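Local coordinates for transcobalamin-1 (Homo sapiens, PDB 4KKI), which binds vitamin B12 with femtomolar affinity, recognises corrinoids broadly, and protects the vitamin from the acidic environment of the stomach, at residues A[55-58]-A[59-63]; A[77-80]-A[81-85]; A[223-226]-A[227-231]; A[271-274]-A[275-278]. All blocks are in the same frame, centred on the assembly; numbering follows the deposited sequence.

Contact 1 of 4, residues A[55-58]-A[59-63]; sequences VNVV and LSLKL
Helix 55-63 is one of the helices of the alpha6-alpha6 barrel of haptocorrin, and across its middle Val57 meets Leu61 and Val58 meets Lys62, each pair one turn apart. Val57 CG1 touches Leu61 CD1 at 4.0 Å, the two side chains lying alongside and pointing the same way. The first torsion of Val57 holds CG1 anti to its backbone N (chi1 170°), which puts this methyl beside the carbonyl carbon, where it meets Leu61 CD1. Leu61 brings CG to within 3.3 Å of Val57 O, covering a carbonyl that already accepts Leu61 N. The second pair repeats the pattern with a lysine: Val58 CG1 lies 3.9 Å from Lys62 CG, after which the chain bends at chi2 and chi3 and carries the amine away. Lys62 N to Val58 O, at 2.9 Å and 170° at the hydrogen, is a nearly linear bond. Val57 and Leu61 thus present their branches to Leu71 of helix 69-85, as Val58 does to Met72 and Met75, and the buried hydroxyl of Ser60 is satisfied by the carbonyl of Ala288, the residue before the cobalamin-binding Gln289 in helix 284-294.

Contact 2 of 4, residues A[77-80]-A[81-85]; sequences QQIK and YNVKS
Gln78 O is gripped twice by Asn82, once through the backbone and once through the side chain. Asn82 N donates to it at 3.0 Å in an almost straight bond, 170° at the hydrogen, and Asn82 ND2 comes in at a short 2.6 Å. The two donors approach from opposite faces of the carbonyl plane. Asn82 ND2 stands well above that plane, 44° out of it, and the oxygen in turn lies somewhat off the plane of the Asn82 amide. Asn82 can fold back in this way because its CG is anti to the carbonyl carbon (chi1 -74°), which sets it beside its own backbone N and over the preceding turn. The other end of the amide, OD1, accepts from Arg86 NE, and bonds at both ends fix its rotation. All this belongs to the last turns of helix 69-85, on the surface of the helical domain and away from the cobalamin-binding residues. On the inner side Ile79 CG2 meets Val83 CG2 at 4.2 Å, and Ile79 also packs on Ile98 and Leu102 of helix 92-102. Val83 CG2 comes within 3.2 Å of Ile79 O, the acceptor of Val83 N. The ring of Tyr81 presents its edge to Gln78 O. One turn further, Ser85 OG donates to Tyr81 O at 2.9 Å, a side-chain bond to a carbonyl near the helix end.

Contact 3 of 4, residues A[223-226]-A[227-231]; sequences SLVE and KILSE
Lys227 runs back along the helix over Ser223, one turn earlier. Its CB lies 3.7 Å from both Ser223 O and Leu224 O; CG, anti to the carbonyl carbon of Lys227 (chi1 -65°), drops to 3.3 Å from Ser223 O, which also accepts Lys227 N. CD continues past that oxygen, and CE reaches Ser223 OG at 3.5 Å, a contact of a methylene with a hydroxyl. A bend at chi4 then turns NZ to Tyr178 OH, its hydrogen-bond partner beyond the helix; an ion pair with Glu173 is long and weak. These residues form the C-terminal part of helix 213-229, a helix of the alpha domain, which shares the binding of cobalamin with the beta domain. On its buried side Val225 CG1 and Leu229 CD1 lie alongside at 4.0 Å, and both residues rest on Leu251 of helix 244-252. Ile228 CG1 covers Leu224 O at 3.1 Å. Toward the C-terminal end of the helix, Glu226 O receives two donors from Ser230, its N and its OG, from opposite faces of the carbonyl plane. The hydroxyl bond is the shorter, 2.7 Å, with OG standing 37° out of the plane. The Glu226 carboxylate forms a salt bridge to Lys222.

Contact 4 of 4, residues A[271-274]-A[275-278]; sequences TVLT and EISQ
Among the polar links, Thr274 O is held by two donors, Ser277 OG at 2.6 Å and Gln278 N at 3.2 Å, which reach it from the same face of its plane. The hydroxyl comes at a C=O...O angle of 122°, well bent from the carbonyl axis. Ser277 places it there by setting OG between its own backbone N and carbonyl carbon (chi1 62°), from where it can fold back onto the previous turn. The backbone bonds of the helix run alongside: Ile276 N to Val272 O and Glu275 N to Thr271 O are of ordinary length, whereas Ser277 N to Leu273 O is longer. Other polar ends find partners outside this turn: Glu275 OE2 is hydrogen-bonded to Thr241 OG1, Thr271 OG1 to Asn235 O, and Thr274 OG1 to Asn270 O.

Apolar packing is concentrated on Ile276. Its CD1 touches Leu273 CD2 at 4.2 Å, the two side chains side by side and pointing the same way, and Val272 CG1 at 4.3 Å. Val272 and Ile276 both continue onto Leu294 of helix 284-294, and Ile276 also meets Pro38 and Leu39 of helix 37-45.

Carbon-to-oxygen contacts complete the account. Ile276 CG1 lies over Val272 O at 3.3 Å, and Glu275 CG sits 3.2 Å from Thr271 O, after which the chain bends at chi2.

The chemistry therefore divides the closing turn of helix 265-277: a buried apolar face binds it to two neighbouring helices, while the Thr274 carbonyl is doubly held, by the Ser277 hydroxyl and by Gln278 N.

Overall arrangement
From the N terminus the four contacts follow in series, none nesting in or crossing another; each spans about one turn of a single helix of the alpha domain and closes no long loop. Contact 1 lies on helix 55-63, nearest the middle of the chain, and contact 2 on the next helix, 69-85; these are the pair that touch, Val55 beside Gln78, with centres about 17 Å apart. Contact 3, near the end of helix 213-229, lies across the centre of the chain from contact 2, about 38 Å between centres. Contact 4 closes helix 265-277, about 20 Å from contact 1 centre to centre. Helix 284-294 lies against both contacts 1 and 4, connecting them indirectly.

Contact 1 of 4, residues A[55-58]-A[59-63]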
loop_
_atom_site.group_PDB
_atom_site.type_symbol
_atom_site.label_atom_id
_atom_site.label_comp_id
_atom_site.label_asym_id
_atom_site.label_seq_id
_atom_site.Cartn_x
_atom_site.Cartn_y
_atom_site.Cartn_z
ATOM N N VAL A 55 7.208 10.017 -3.342
ATOM C CA VAL A 55 7.883 8.818 -3.828
ATOM C C VAL A 55 6.915 7.866 -4.524
ATOM O O VAL A 55 7.137 7.465 -5.667
ATOM C CB VAL A 55 8.585 8.075 -2.680
ATOM C CG1 VAL A 55 9.184 6.769 -3.182
ATOM C CG2 VAL A 55 9.653 8.964 -2.053
ATOM N N ASN A 56 5.844 7.505 -3.824
ATOM C CA ASN A 56 4.820 6.629 -4.382
ATOM C C ASN A 56 4.148 7.242 -5.608
ATOM O O ASN A 56 3.848 6.549 -6.582
ATOM C CB ASN A 56 3.769 6.300 -3.319
ATOM C CG ASN A 56 3.232 7.538 -2.624
ATOM O OD1 ASN A 56 3.613 8.665 -2.951
ATOM N ND2 ASN A 56 2.337 7.335 -1.663
ATOM N N VAL A 57 3.921 8.548 -5.548
ATOM C CA VAL A 57 3.261 9.277 -6.620
ATOM C C VAL A 57 4.097 9.262 -7.899
ATOM O O VAL A 57 3.599 8.927 -8.976
ATOM C CB VAL A 57 2.982 10.732 -6.192
ATOM C CG1 VAL A 57 2.531 11.568 -7.375
ATOM C CG2 VAL A 57 1.950 10.762 -5.071
ATOM N N VAL A 58 5.372 9.617 -7.770
ATOM C CA VAL A 58 6.278 9.663 -8.913
ATOM C C VAL A 58 6.513 8.264 -9.486
ATOM O O VAL A 58 6.537 8.084 -10.704
ATOM C CB VAL A 58 7.620 10.351 -8.552
ATOM C CG1 VAL A 58 8.657 10.136 -9.645
ATOM C CG2 VAL A 58 7.404 11.839 -8.305
ATOM N N LEU A 59 6.672 7.277 -8.607
ATOM C CA LEU A 59 6.794 5.883 -9.029
ATOM C C LEU A 59 5.605 5.470 -9.890
ATOM O O LEU A 59 5.771 4.877 -10.953
ATOM C CB LEU A 59 6.894 4.958 -7.814
ATOM C CG LEU A 59 6.740 3.453 -8.070
ATOM C CD1 LEU A 59 7.749 2.955 -9.094
ATOM C CD2 LEU A 59 6.871 2.668 -6.773
ATOM N N SER A 60 4.409 5.797 -9.414
ATOM C CA SER A 60 3.173 5.471 -10.110
ATOM C C SER A 60 3.133 6.092 -11.505
ATOM O O SER A 60 2.791 5.428 -12.484
ATOM C CB SER A 60 1.979 5.959 -9.285
ATOM O OG SER A 60 0.765 5.811 -9.995
ATOM N N LEU A 61 3.490 7.368 -11.585
ATOM C CA LEU A 61 3.458 8.108 -12.842
ATOM C C LEU A 61 4.495 7.618 -13.850
ATOM O O LEU A 61 4.181 7.418 -15.025
ATOM C CB LEU A 61 3.647 9.603 -12.574
ATOM C CG LEU A 61 2.482 10.251 -11.822
ATOM C CD1 LEU A 61 2.849 11.640 -11.330
ATOM C CD2 LEU A 61 1.251 10.303 -12.712
ATOM N N LYS A 62 5.728 7.428 -13.392
ATOM C CA LYS A 62 6.806 6.991 -14.277
ATOM C C LYS A 62 6.515 5.600 -14.834
ATOM O O LYS A 62 6.900 5.273 -15.958
ATOM C CB LYS A 62 8.153 7.019 -13.547
ATOM C CG LYS A 62 8.577 8.413 -13.097
ATOM C CD LYS A 62 9.965 8.779 -13.600
ATOM C CE LYS A 62 11.039 7.906 -12.974
ATOM N NZ LYS A 62 12.395 8.284 -13.462
ATOM N N LEU A 63 5.810 4.799 -14.045
ATOM C CA LEU A 63 5.460 3.440 -14.429
ATOM C C LEU A 63 4.513 3.402 -15.631
ATOM O O LEU A 63 4.529 2.452 -16.414
ATOM C CB LEU A 63 4.835 2.717 -13.239
ATOM C CG LEU A 63 4.921 1.195 -13.240
ATOM C CD1 LEU A 63 6.347 0.740 -13.506
ATOM C CD2 LEU A 63 4.433 0.675 -11.905
#

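Contact 2 of 4, residues A[77-80]-A[81-85]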
loop_
_atom_site.group_PDB
_atom_site.type_symbol
_atom_site.label_atom_id
_atom_site.label_comp_id
_atom_site.label_asym_id
_atom_site.label_seq_id
_atom_site.Cartn_x
_atom_site.Cartn_y
_atom_site.Cartn_z
ATOM N N GLN A 77 13.827 16.124 -3.350
ATOM C CA GLN A 77 14.016 16.881 -2.121
ATOM C C GLN A 77 13.756 16.003 -0.897
ATOM O O GLN A 77 14.512 16.040 0.072
ATOM C CB GLN A 77 13.100 18.106 -2.103
ATOM C CG GLN A 77 13.225 18.962 -0.854
ATOM C CD GLN A 77 12.246 20.119 -0.841
ATOM O OE1 GLN A 77 11.458 20.291 -1.772
ATOM N NE2 GLN A 77 12.290 20.920 0.218
ATOM N N GLN A 78 12.689 15.212 -0.947
ATOM C CA GLN A 78 12.379 14.290 0.142
ATOM C C GLN A 78 13.461 13.226 0.288
ATOM O O GLN A 78 13.875 12.900 1.399
ATOM C CB GLN A 78 11.020 13.621 -0.076
ATOM C CG GLN A 78 9.828 14.547 0.091
ATOM C CD GLN A 78 8.503 13.827 -0.084
ATOM O OE1 GLN A 78 8.451 12.715 -0.614
ATOM N NE2 GLN A 78 7.424 14.457 0.365
ATOM N N ILE A 79 13.912 12.688 -0.840
ATOM C CA ILE A 79 14.928 11.642 -0.835
ATOM C C ILE A 79 16.251 12.165 -0.283
ATOM O O ILE A 79 16.861 11.537 0.581
ATOM C CB ILE A 79 15.133 11.041 -2.242
ATOM C CG1 ILE A 79 13.890 10.250 -2.663
ATOM C CG2 ILE A 79 16.363 10.144 -2.269
ATOM C CD1 ILE A 79 13.951 9.704 -4.076
ATOM N N LYS A 80 16.681 13.324 -0.773
ATOM C CA LYS A 80 17.923 13.927 -0.306
ATOM C C LYS A 80 17.850 14.275 1.178
ATOM O O LYS A 80 18.837 14.153 1.900
ATOM C CB LYS A 80 18.278 15.166 -1.133
ATOM C CG LYS A 80 18.790 14.849 -2.533
ATOM C CD LYS A 80 19.190 16.112 -3.279
ATOM C CE LYS A 80 19.798 15.785 -4.636
ATOM N NZ LYS A 80 20.124 17.018 -5.408
ATOM N N TYR A 81 16.674 14.696 1.630
ATOM C CA TYR A 81 16.481 15.043 3.031
ATOM C C TYR A 81 16.588 13.819 3.934
ATOM O O TYR A 81 17.327 13.828 4.918
ATOM C CB TYR A 81 15.131 15.730 3.239
ATOM C CG TYR A 81 14.741 15.864 4.692
ATOM C CD1 TYR A 81 15.377 16.778 5.522
ATOM C CD2 TYR A 81 13.735 15.075 5.234
ATOM C CE1 TYR A 81 15.022 16.902 6.852
ATOM C CE2 TYR A 81 13.374 15.191 6.562
ATOM C CZ TYR A 81 14.020 16.106 7.366
ATOM O OH TYR A 81 13.661 16.224 8.689
ATOM N N ASN A 82 15.849 12.769 3.594
ATOM C CA ASN A 82 15.860 11.544 4.385
ATOM C C ASN A 82 17.222 10.855 4.390
ATOM O O ASN A 82 17.659 10.341 5.417
ATOM C CB ASN A 82 14.774 10.577 3.906
ATOM C CG ASN A 82 13.381 11.017 4.317
ATOM O OD1 ASN A 82 12.948 10.768 5.442
ATOM N ND2 ASN A 82 12.670 11.671 3.405
ATOM N N VAL A 83 17.892 10.853 3.244
ATOM C CA VAL A 83 19.197 10.212 3.132
ATOM C C VAL A 83 20.258 10.936 3.960
ATOM O O VAL A 83 21.073 10.302 4.632
ATOM C CB VAL A 83 19.652 10.108 1.657
ATOM C CG1 VAL A 83 21.143 9.821 1.564
ATOM C CG2 VAL A 83 18.851 9.033 0.931
ATOM N N LYS A 84 20.225 12.264 3.934
ATOM C CA LYS A 84 21.281 13.057 4.549
ATOM C C LYS A 84 21.120 13.257 6.056
ATOM O O LYS A 84 22.054 13.706 6.721
ATOM C CB LYS A 84 21.406 14.419 3.859
ATOM C CG LYS A 84 20.441 15.476 4.377
ATOM C CD LYS A 84 20.665 16.815 3.689
ATOM C CE LYS A 84 19.871 17.925 4.360
ATOM N NZ LYS A 84 20.306 18.150 5.768
ATOM N N SER A 85 19.953 12.929 6.601
ATOM C CA SER A 85 19.709 13.224 8.011
ATOM C C SER A 85 18.652 12.366 8.706
ATOM O O SER A 85 18.224 12.694 9.812
ATOM C CB SER A 85 19.356 14.705 8.181
ATOM O OG SER A 85 18.195 15.038 7.441
#

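Contact 3 of 4, residues A[223-226]-A[227-231]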
loop_
_atom_site.group_PDB
_atom_site.type_symbol
_atom_site.label_atom_id
_atom_site.label_comp_id
_atom_site.label_asym_id
_atom_site.label_seq_id
_atom_site.Cartn_x
_atom_site.Cartn_y
_atom_site.Cartn_z
ATOM N N SER A 223 -1.013 -20.452 -4.200
ATOM C CA SER A 223 -1.853 -20.326 -3.014
ATOM C C SER A 223 -2.292 -18.879 -2.775
ATOM O O SER A 223 -3.451 -18.620 -2.447
ATOM C CB SER A 223 -1.119 -20.869 -1.783
ATOM O OG SER A 223 -1.876 -20.668 -0.601
ATOM N N LEU A 224 -1.363 -17.944 -2.943
ATOM C CA LEU A 224 -1.659 -16.526 -2.754
ATOM C C LEU A 224 -2.677 -15.997 -3.765
ATOM O O LEU A 224 -3.533 -15.184 -3.419
ATOM C CB LEU A 224 -0.376 -15.693 -2.800
ATOM C CG LEU A 224 0.555 -15.856 -1.598
ATOM C CD1 LEU A 224 1.840 -15.061 -1.786
ATOM C CD2 LEU A 224 -0.156 -15.443 -0.318
ATOM N N VAL A 225 -2.582 -16.462 -5.008
ATOM C CA VAL A 225 -3.530 -16.073 -6.050
ATOM C C VAL A 225 -4.942 -16.543 -5.706
ATOM O O VAL A 225 -5.911 -15.796 -5.849
ATOM C CB VAL A 225 -3.115 -16.630 -7.429
ATOM C CG1 VAL A 225 -4.255 -16.498 -8.436
ATOM C CG2 VAL A 225 -1.871 -15.917 -7.929
ATOM N N GLU A 226 -5.048 -17.782 -5.238
ATOM C CA GLU A 226 -6.326 -18.328 -4.806
ATOM C C GLU A 226 -6.929 -17.517 -3.659
ATOM O O GLU A 226 -8.122 -17.213 -3.670
ATOM C CB GLU A 226 -6.164 -19.794 -4.406
ATOM C CG GLU A 226 -5.750 -20.687 -5.563
ATOM C CD GLU A 226 -5.244 -22.037 -5.107
ATOM O OE1 GLU A 226 -5.042 -22.218 -3.889
ATOM O OE2 GLU A 226 -5.044 -22.917 -5.970
ATOM N N LYS A 227 -6.101 -17.164 -2.678
ATOM C CA LYS A 227 -6.547 -16.356 -1.545
ATOM C C LYS A 227 -6.938 -14.945 -1.976
ATOM O O LYS A 227 -7.865 -14.353 -1.422
ATOM C CB LYS A 227 -5.467 -16.284 -0.463
ATOM C CG LYS A 227 -5.147 -17.610 0.200
ATOM C CD LYS A 227 -3.952 -17.477 1.134
ATOM C CE LYS A 227 -3.633 -18.796 1.816
ATOM N NZ LYS A 227 -4.726 -19.210 2.736
ATOM N N ILE A 228 -6.222 -14.404 -2.957
ATOM C CA ILE A 228 -6.555 -13.093 -3.499
ATOM C C ILE A 228 -7.920 -13.131 -4.186
ATOM O O ILE A 228 -8.787 -12.303 -3.909
ATOM C CB ILE A 228 -5.476 -12.584 -4.478
ATOM C CG1 ILE A 228 -4.229 -12.145 -3.711
ATOM C CG2 ILE A 228 -6.000 -11.417 -5.300
ATOM C CD1 ILE A 228 -3.074 -11.747 -4.605
ATOM N N LEU A 229 -8.112 -14.109 -5.066
ATOM C CA LEU A 229 -9.370 -14.259 -5.793
ATOM C C LEU A 229 -10.545 -14.596 -4.875
ATOM O O LEU A 229 -11.693 -14.289 -5.191
ATOM C CB LEU A 229 -9.235 -15.317 -6.890
ATOM C CG LEU A 229 -8.465 -14.880 -8.136
ATOM C CD1 LEU A 229 -8.199 -16.062 -9.049
ATOM C CD2 LEU A 229 -9.239 -13.799 -8.871
ATOM N N SER A 230 -10.253 -15.224 -3.740
ATOM C CA SER A 230 -11.287 -15.561 -2.765
ATOM C C SER A 230 -11.866 -14.312 -2.114
ATOM O O SER A 230 -12.918 -14.367 -1.480
ATOM C CB SER A 230 -10.730 -16.489 -1.683
ATOM O OG SER A 230 -10.371 -17.747 -2.225
ATOM N N GLU A 231 -11.170 -13.190 -2.264
ATOM C CA GLU A 231 -11.622 -11.934 -1.682
ATOM C C GLU A 231 -12.272 -11.045 -2.734
ATOM O O GLU A 231 -12.537 -9.870 -2.485
ATOM C CB GLU A 231 -10.457 -11.193 -1.019
ATOM C CG GLU A 231 -9.727 -11.986 0.058
ATOM C CD GLU A 231 -10.560 -12.204 1.311
ATOM O OE1 GLU A 231 -11.547 -11.467 1.521
ATOM O OE2 GLU A 231 -10.221 -13.118 2.090
#

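Contact 4 of 4, residues A[271-274]-A[275-278]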
loop_
_atom_site.group_PDB
_atom_site.type_symbol
_atom_site.label_atom_id
_atom_site.label_comp_id
_atom_site.label_asym_id
_atom_site.label_seq_id
_atom_site.Cartn_x
_atom_site.Cartn_y
_atom_site.Cartn_z
ATOM N N THR A 271 -15.679 -1.205 -12.585
ATOM C CA THR A 271 -16.068 -0.832 -11.231
ATOM C C THR A 271 -15.095 0.186 -10.640
ATOM O O THR A 271 -15.509 1.159 -10.007
ATOM C CB THR A 271 -16.153 -2.068 -10.318
ATOM O OG1 THR A 271 -17.167 -2.952 -10.813
ATOM C CG2 THR A 271 -16.493 -1.664 -8.894
ATOM N N VAL A 272 -13.802 -0.033 -10.860
ATOM C CA VAL A 272 -12.786 0.903 -10.390
ATOM C C VAL A 272 -12.963 2.279 -11.037
ATOM O O VAL A 272 -12.913 3.302 -10.353
ATOM C CB VAL A 272 -11.359 0.370 -10.639
ATOM C CG1 VAL A 272 -10.319 1.440 -10.325
ATOM C CG2 VAL A 272 -11.113 -0.878 -9.804
ATOM N N LEU A 273 -13.189 2.298 -12.349
ATOM C CA LEU A 273 -13.399 3.553 -13.070
ATOM C C LEU A 273 -14.608 4.308 -12.521
ATOM O O LEU A 273 -14.603 5.537 -12.443
ATOM C CB LEU A 273 -13.568 3.300 -14.572
ATOM C CG LEU A 273 -12.335 2.799 -15.329
ATOM C CD1 LEU A 273 -12.683 2.477 -16.777
ATOM C CD2 LEU A 273 -11.205 3.817 -15.261
ATOM N N THR A 274 -15.639 3.564 -12.139
ATOM C CA THR A 274 -16.823 4.156 -11.533
ATOM C C THR A 274 -16.466 4.805 -10.202
ATOM O O THR A 274 -16.924 5.905 -9.896
ATOM C CB THR A 274 -17.917 3.106 -11.303
ATOM O OG1 THR A 274 -18.291 2.525 -12.556
ATOM C CG2 THR A 274 -19.138 3.743 -10.659
ATOM N N GLU A 275 -15.640 4.115 -9.419
ATOM C CA GLU A 275 -15.190 4.631 -8.131
ATOM C C GLU A 275 -14.422 5.939 -8.292
ATOM O O GLU A 275 -14.613 6.875 -7.518
ATOM C CB GLU A 275 -14.311 3.601 -7.416
ATOM C CG GLU A 275 -15.005 2.286 -7.094
ATOM C CD GLU A 275 -15.914 2.376 -5.884
ATOM O OE1 GLU A 275 -16.929 3.103 -5.945
ATOM O OE2 GLU A 275 -15.610 1.716 -4.869
ATOM N N ILE A 276 -13.551 5.992 -9.298
ATOM C CA ILE A 276 -12.757 7.186 -9.574
ATOM C C ILE A 276 -13.643 8.399 -9.838
ATOM O O ILE A 276 -13.413 9.479 -9.290
ATOM C CB ILE A 276 -11.826 6.980 -10.785
ATOM C CG1 ILE A 276 -10.841 5.842 -10.515
ATOM C CG2 ILE A 276 -11.073 8.264 -11.108
ATOM C CD1 ILE A 276 -9.945 5.524 -11.691
ATOM N N SER A 277 -14.661 8.211 -10.669
ATOM C CA SER A 277 -15.566 9.295 -11.028
ATOM C C SER A 277 -16.349 9.781 -9.813
ATOM O O SER A 277 -16.782 10.931 -9.760
ATOM C CB SER A 277 -16.526 8.848 -12.132
ATOM O OG SER A 277 -17.334 7.772 -11.693
ATOM N N GLN A 278 -16.521 8.899 -8.835
ATOM C CA GLN A 278 -17.232 9.249 -7.611
ATOM C C GLN A 278 -16.300 9.854 -6.565
ATOM O O GLN A 278 -16.730 10.193 -5.464
ATOM C CB GLN A 278 -17.951 8.026 -7.046
ATOM C CG GLN A 278 -19.045 7.496 -7.954
ATOM C CD GLN A 278 -19.584 6.159 -7.498
ATOM O OE1 GLN A 278 -18.973 5.480 -6.672
ATOM N NE2 GLN A 278 -20.735 5.771 -8.034
#